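Local structure of putative efflux transporter (Bacteroides eggerthii, 4L8J) at residues F186-D191 with F237-R242; F198-E203 with I219-A224. The protein is probably the periplasmic membrane-fusion (adaptor) subunit of an efflux system, of the HlyD family, linking an inner-membrane transporter to an outer-membrane exit channel. All coordinates share one frame; numbering follows the deposited sequence. Where two conformers were deposited one is given.

Interaction 1. Residues F186-D191 with F237-R242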
# COMPACT_ATOMS: atom_id res chain seq x y z
N PHE A 186 13.39 -11.06 23.78
CA PHE A 186 13.80 -12.46 23.62
C PHE A 186 13.06 -13.29 24.62
O PHE A 186 13.11 -12.99 25.82
CB PHE A 186 15.33 -12.66 23.80
CG PHE A 186 16.21 -11.75 22.98
CD1 PHE A 186 16.53 -10.48 23.43
CD2 PHE A 186 16.73 -12.18 21.76
CE1 PHE A 186 17.35 -9.64 22.66
CE2 PHE A 186 17.56 -11.35 21.01
CZ PHE A 186 17.86 -10.09 21.46
N LYS A 187 12.37 -14.33 24.14
CA LYS A 187 11.63 -15.27 24.99
C LYS A 187 12.14 -16.67 24.67
O LYS A 187 12.21 -17.04 23.50
CB LYS A 187 10.11 -15.16 24.79
CG LYS A 187 9.52 -13.76 25.01
CD LYS A 187 9.20 -13.45 26.47
CE LYS A 187 8.70 -12.03 26.65
NZ LYS A 187 9.81 -11.06 26.78
N VAL A 188 12.55 -17.41 25.71
CA VAL A 188 13.10 -18.76 25.58
C VAL A 188 12.14 -19.84 26.02
O VAL A 188 11.57 -19.78 27.11
CB VAL A 188 14.43 -18.89 26.36
CG1 VAL A 188 15.00 -20.33 26.31
CG2 VAL A 188 15.45 -17.90 25.85
N GLU A 189 12.05 -20.86 25.20
CA GLU A 189 11.32 -22.07 25.51
C GLU A 189 12.30 -23.25 25.37
O GLU A 189 12.80 -23.48 24.27
CB GLU A 189 10.08 -22.22 24.60
CG GLU A 189 9.16 -23.34 25.08
CD GLU A 189 8.02 -23.70 24.14
OE1 GLU A 189 8.06 -23.32 22.95
OE2 GLU A 189 7.08 -24.38 24.61
N PHE A 190 12.64 -23.93 26.50
CA PHE A 190 13.57 -25.07 26.46
C PHE A 190 12.86 -26.31 25.92
O PHE A 190 11.71 -26.57 26.30
CB PHE A 190 14.19 -25.36 27.84
CG PHE A 190 15.01 -24.22 28.38
CD1 PHE A 190 16.34 -24.06 28.01
CD2 PHE A 190 14.46 -23.29 29.26
CE1 PHE A 190 17.10 -23.00 28.51
CE2 PHE A 190 15.21 -22.22 29.74
CZ PHE A 190 16.53 -22.09 29.37
N ASP A 191 13.54 -27.05 25.03
CA ASP A 191 13.03 -28.29 24.44
C ASP A 191 12.71 -29.35 25.52
O ASP A 191 11.76 -30.10 25.36
CB ASP A 191 14.05 -28.87 23.43
CG ASP A 191 14.27 -28.00 22.19
OD1 ASP A 191 13.45 -27.08 21.95
OD2 ASP A 191 15.22 -28.28 21.43
N PHE A 237 21.89 -28.22 26.36
CA PHE A 237 20.42 -28.23 26.22
C PHE A 237 20.02 -27.29 25.11
O PHE A 237 20.59 -26.20 24.97
CB PHE A 237 19.73 -27.80 27.54
CG PHE A 237 19.44 -28.91 28.54
CD1 PHE A 237 20.33 -29.97 28.71
CD2 PHE A 237 18.30 -28.87 29.33
CE1 PHE A 237 20.06 -30.99 29.62
CE2 PHE A 237 18.04 -29.88 30.26
CZ PHE A 237 18.93 -30.92 30.41
N THR A 238 19.07 -27.71 24.29
CA THR A 238 18.64 -26.86 23.18
C THR A 238 17.34 -26.16 23.54
O THR A 238 16.62 -26.55 24.48
CB THR A 238 18.53 -27.67 21.87
OG1 THR A 238 17.69 -28.79 22.12
CG2 THR A 238 19.90 -28.16 21.35
N CYS A 239 17.03 -25.09 22.78
CA CYS A 239 15.85 -24.30 23.05
C CYS A 239 15.45 -23.53 21.83
O CYS A 239 16.21 -23.44 20.86
CB CYS A 239 16.13 -23.37 24.23
SG CYS A 239 17.46 -22.17 23.91
N ASN A 240 14.26 -22.92 21.92
CA ASN A 240 13.77 -22.00 20.90
C ASN A 240 13.89 -20.61 21.46
O ASN A 240 13.61 -20.40 22.63
CB ASN A 240 12.32 -22.31 20.48
CG ASN A 240 11.82 -21.37 19.40
OD1 ASN A 240 12.18 -21.50 18.24
ND2 ASN A 240 11.10 -20.31 19.78
N ILE A 241 14.36 -19.67 20.63
CA ILE A 241 14.44 -18.25 21.00
C ILE A 241 13.48 -17.51 20.11
O ILE A 241 13.64 -17.50 18.89
CB ILE A 241 15.85 -17.62 20.95
CG1 ILE A 241 16.85 -18.46 21.78
CG2 ILE A 241 15.82 -16.16 21.45
CD1 ILE A 241 17.63 -19.41 21.00
N ARG A 242 12.49 -16.88 20.72
CA ARG A 242 11.54 -16.06 19.97
C ARG A 242 11.98 -14.60 20.10
O ARG A 242 12.07 -14.09 21.21
CB ARG A 242 10.10 -16.29 20.51
CG ARG A 242 9.03 -15.21 20.20
CD ARG A 242 8.57 -15.11 18.76
NE ARG A 242 8.13 -16.38 18.16
CZ ARG A 242 6.88 -16.82 18.10
NH1 ARG A 242 5.90 -16.14 18.69
NH2 ARG A 242 6.60 -17.94 17.46
O HOH W 1 10.30 -19.04 22.65
O HOH W 2 8.28 -20.29 21.36
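Cys239 packs against both Val188 and Phe190. Its CB lies 3.9 Å from Val188 CG1 and 3.8 Å from Phe190 CD1. With SG between the backbone N and the carbonyl carbon (chi1 62°), the sulfur reaches Val188 CG1 and makes an oblique sulfur-aromatic contact with the Phe190 ring, 5.3 Å from SG to the centroid. Val188 CG1 also covers the centre of one face of that ring. Ile241 CG2 meets the Phe186 ring edge at CD2. Ile167 and Ile219 close over this apolar side. The two strands are antiparallel neighbours in a six-stranded closed barrel, consistent with the beta-barrel domain of HlyD-type membrane-fusion proteins. Lys187 pairs with Arg242, and Glu189 with Asn240, each through two backbone hydrogen bonds. Arg242 N to Lys187 O is almost straight, 2.8 Å and 178° at the hydrogen. The side chains of these four residues start out on the other face. Water 1 joins Lys187 O to Asn240 ND2, which also binds Asp24. Arg242 NE forms a salt bridge with the same Asp24. Thr238 OG1 donates to Asp191 OD2 over 2.6 Å, from the anti side and 34° out of the carboxylate plane. Asp191 N bonds to Thr238 O.

Interaction 2. Residues F198-E203 with I219-A224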
# COMPACT_ATOMS: atom_id res chain seq x y z
N PHE A 198 10.31 -18.28 29.10
CA PHE A 198 11.06 -17.43 30.01
C PHE A 198 11.61 -16.20 29.30
O PHE A 198 12.17 -16.31 28.21
CB PHE A 198 12.23 -18.20 30.65
CG PHE A 198 11.81 -19.42 31.43
CD1 PHE A 198 11.43 -19.31 32.77
CD2 PHE A 198 11.83 -20.68 30.85
CE1 PHE A 198 11.06 -20.45 33.50
CE2 PHE A 198 11.43 -21.81 31.56
CZ PHE A 198 11.06 -21.69 32.89
N ASN A 199 11.51 -15.03 29.94
CA ASN A 199 12.10 -13.81 29.43
C ASN A 199 13.61 -13.93 29.51
O ASN A 199 14.17 -14.54 30.43
CB ASN A 199 11.59 -12.59 30.22
CG ASN A 199 12.17 -11.28 29.73
OD1 ASN A 199 11.80 -10.77 28.65
ND2 ASN A 199 13.14 -10.74 30.46
N ALA A 200 14.28 -13.34 28.54
CA ALA A 200 15.72 -13.35 28.50
C ALA A 200 16.18 -11.98 28.11
O ALA A 200 15.44 -11.26 27.45
CB ALA A 200 16.22 -14.40 27.50
N ARG A 201 17.39 -11.60 28.51
CA ARG A 201 17.91 -10.31 28.12
C ARG A 201 19.13 -10.48 27.25
O ARG A 201 19.88 -11.45 27.39
CB ARG A 201 18.21 -9.42 29.35
CG ARG A 201 19.29 -9.97 30.27
CD ARG A 201 19.79 -8.92 31.26
NE ARG A 201 21.18 -9.18 31.62
CZ ARG A 201 21.55 -10.01 32.58
NH1 ARG A 201 20.64 -10.64 33.32
NH2 ARG A 201 22.84 -10.23 32.82
N LEU A 202 19.40 -9.48 26.41
CA LEU A 202 20.58 -9.48 25.57
C LEU A 202 21.84 -9.35 26.40
O LEU A 202 21.94 -8.44 27.21
CB LEU A 202 20.52 -8.31 24.57
CG LEU A 202 21.71 -8.19 23.62
CD1 LEU A 202 21.85 -9.46 22.72
CD2 LEU A 202 21.58 -6.95 22.78
N GLU A 203 22.83 -10.22 26.16
CA GLU A 203 24.10 -10.03 26.81
C GLU A 203 25.02 -9.30 25.83
O GLU A 203 25.65 -8.31 26.19
CB GLU A 203 24.74 -11.33 27.31
CG GLU A 203 26.06 -11.02 28.01
CD GLU A 203 26.84 -12.15 28.63
OE1 GLU A 203 27.14 -13.14 27.92
OE2 GLU A 203 27.23 -12.01 29.82
N ILE A 219 22.37 -14.49 25.01
CA ILE A 219 21.29 -13.97 25.82
C ILE A 219 21.40 -14.63 27.21
O ILE A 219 22.03 -15.68 27.33
CB ILE A 219 19.89 -14.13 25.18
CG1 ILE A 219 19.55 -15.63 24.92
CG2 ILE A 219 19.74 -13.28 23.91
CD1 ILE A 219 18.05 -15.89 24.53
N ILE A 220 20.80 -14.00 28.24
CA ILE A 220 20.79 -14.53 29.60
C ILE A 220 19.35 -14.57 30.11
O ILE A 220 18.58 -13.62 29.90
CB ILE A 220 21.72 -13.74 30.56
CG1 ILE A 220 23.17 -13.79 30.07
CG2 ILE A 220 21.63 -14.26 32.02
CD1 ILE A 220 24.02 -12.69 30.64
N ILE A 221 18.96 -15.68 30.74
CA ILE A 221 17.62 -15.82 31.32
C ILE A 221 17.49 -14.78 32.44
O ILE A 221 18.38 -14.64 33.30
CB ILE A 221 17.36 -17.27 31.81
CG1 ILE A 221 17.44 -18.29 30.64
CG2 ILE A 221 16.01 -17.36 32.56
CD1 ILE A 221 16.28 -18.25 29.63
N ASP A 222 16.41 -13.99 32.35
CA ASP A 222 16.09 -12.90 33.26
C ASP A 222 14.61 -12.97 33.55
O ASP A 222 13.81 -12.23 32.96
CB ASP A 222 16.51 -11.57 32.62
CG ASP A 222 16.52 -10.40 33.58
OD1 ASP A 222 16.17 -10.60 34.77
OD2 ASP A 222 16.89 -9.29 33.15
N ASP A 223 14.24 -13.93 34.39
CA ASP A 223 12.86 -14.21 34.71
C ASP A 223 12.76 -14.81 36.11
O ASP A 223 13.43 -15.81 36.39
CB ASP A 223 12.27 -15.18 33.65
CG ASP A 223 10.76 -15.23 33.60
OD1 ASP A 223 10.14 -15.35 34.68
OD2 ASP A 223 10.20 -15.21 32.49
N ALA A 224 11.92 -14.21 36.96
CA ALA A 224 11.70 -14.66 38.35
C ALA A 224 11.20 -16.12 38.41
O ALA A 224 11.61 -16.86 39.31
CB ALA A 224 10.71 -13.74 39.05
O HOH W 3 19.60 -12.43 34.82
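Ile220 and Arg201 lie side by side and point the same way. Ile220 CB sits over one face of the guanidinium, offset toward its rim, and CD1 comes within 3.5 Å of Arg201 NH2. Glu203 crosses the end of the same isoleucine, with OE2 3.4 Å from Ile220 CD1. The pair is also tied through the backbone by Arg201 N to Ile220 O and Ile220 N to Arg201 O. Ala200 CB faces the other way and meets Ile219 CD1 at 3.8 Å. Ile221 CD1 reaches Phe198 CB on that inner side. This is a beta hairpin of strands 198-205 and 215-221, two neighbours in the antiparallel barrel. Past the end of the second strand, side chains join the backbone in the pairing. Asp223 OD2 accepts a hydrogen bond from Asn199 N at 2.9 Å through its anti lone pair. In Asn199, chi1 -180° sets CG beside the carbonyl carbon, and chi2 72° turns ND2 to Asp222 O, 3.0 Å away. That oxygen lies in the amide plane, and the bond is nearly straight at 172°. Asp222 N returns a bond to Asn199 O. Arg201 NH1 makes a long salt bridge to Asp222 OD2, 4.0 Å, with the two planar groups perpendicular. Water 3 accepts a weak bond from NH1 and donates to Ile221 O. Further out, Arg166 holds Glu203 OE1, Lys187 holds Asn199 OD1, and Ala225 N binds Asp223 OD1.

Interactions 1 and 2 are parts of one barrel sheet, with centres about 11 Å apart. Strands 185-190 and 198-205 are neighbours in it, so the backbone bonding runs on from one contact to the other. Val188 N probably bonds to Phe198 O, 2.8 Å away. On the polar side the hydrogen bond from Lys187 NZ to Asn199 OD1, 2.7 Å, joins the two contacts. Inside the barrel Val188 serves both contacts: its CG2 packs on Ile219 CD1 at 3.5 Å and its CB on Ile221 CD1 at 3.8 Å. Along the chain the hairpin of interaction 2 is nested within the loop closed by interaction 1. A PEG molecule, probably from crystallisation, lies about 4 Å from the Arg242 side chain.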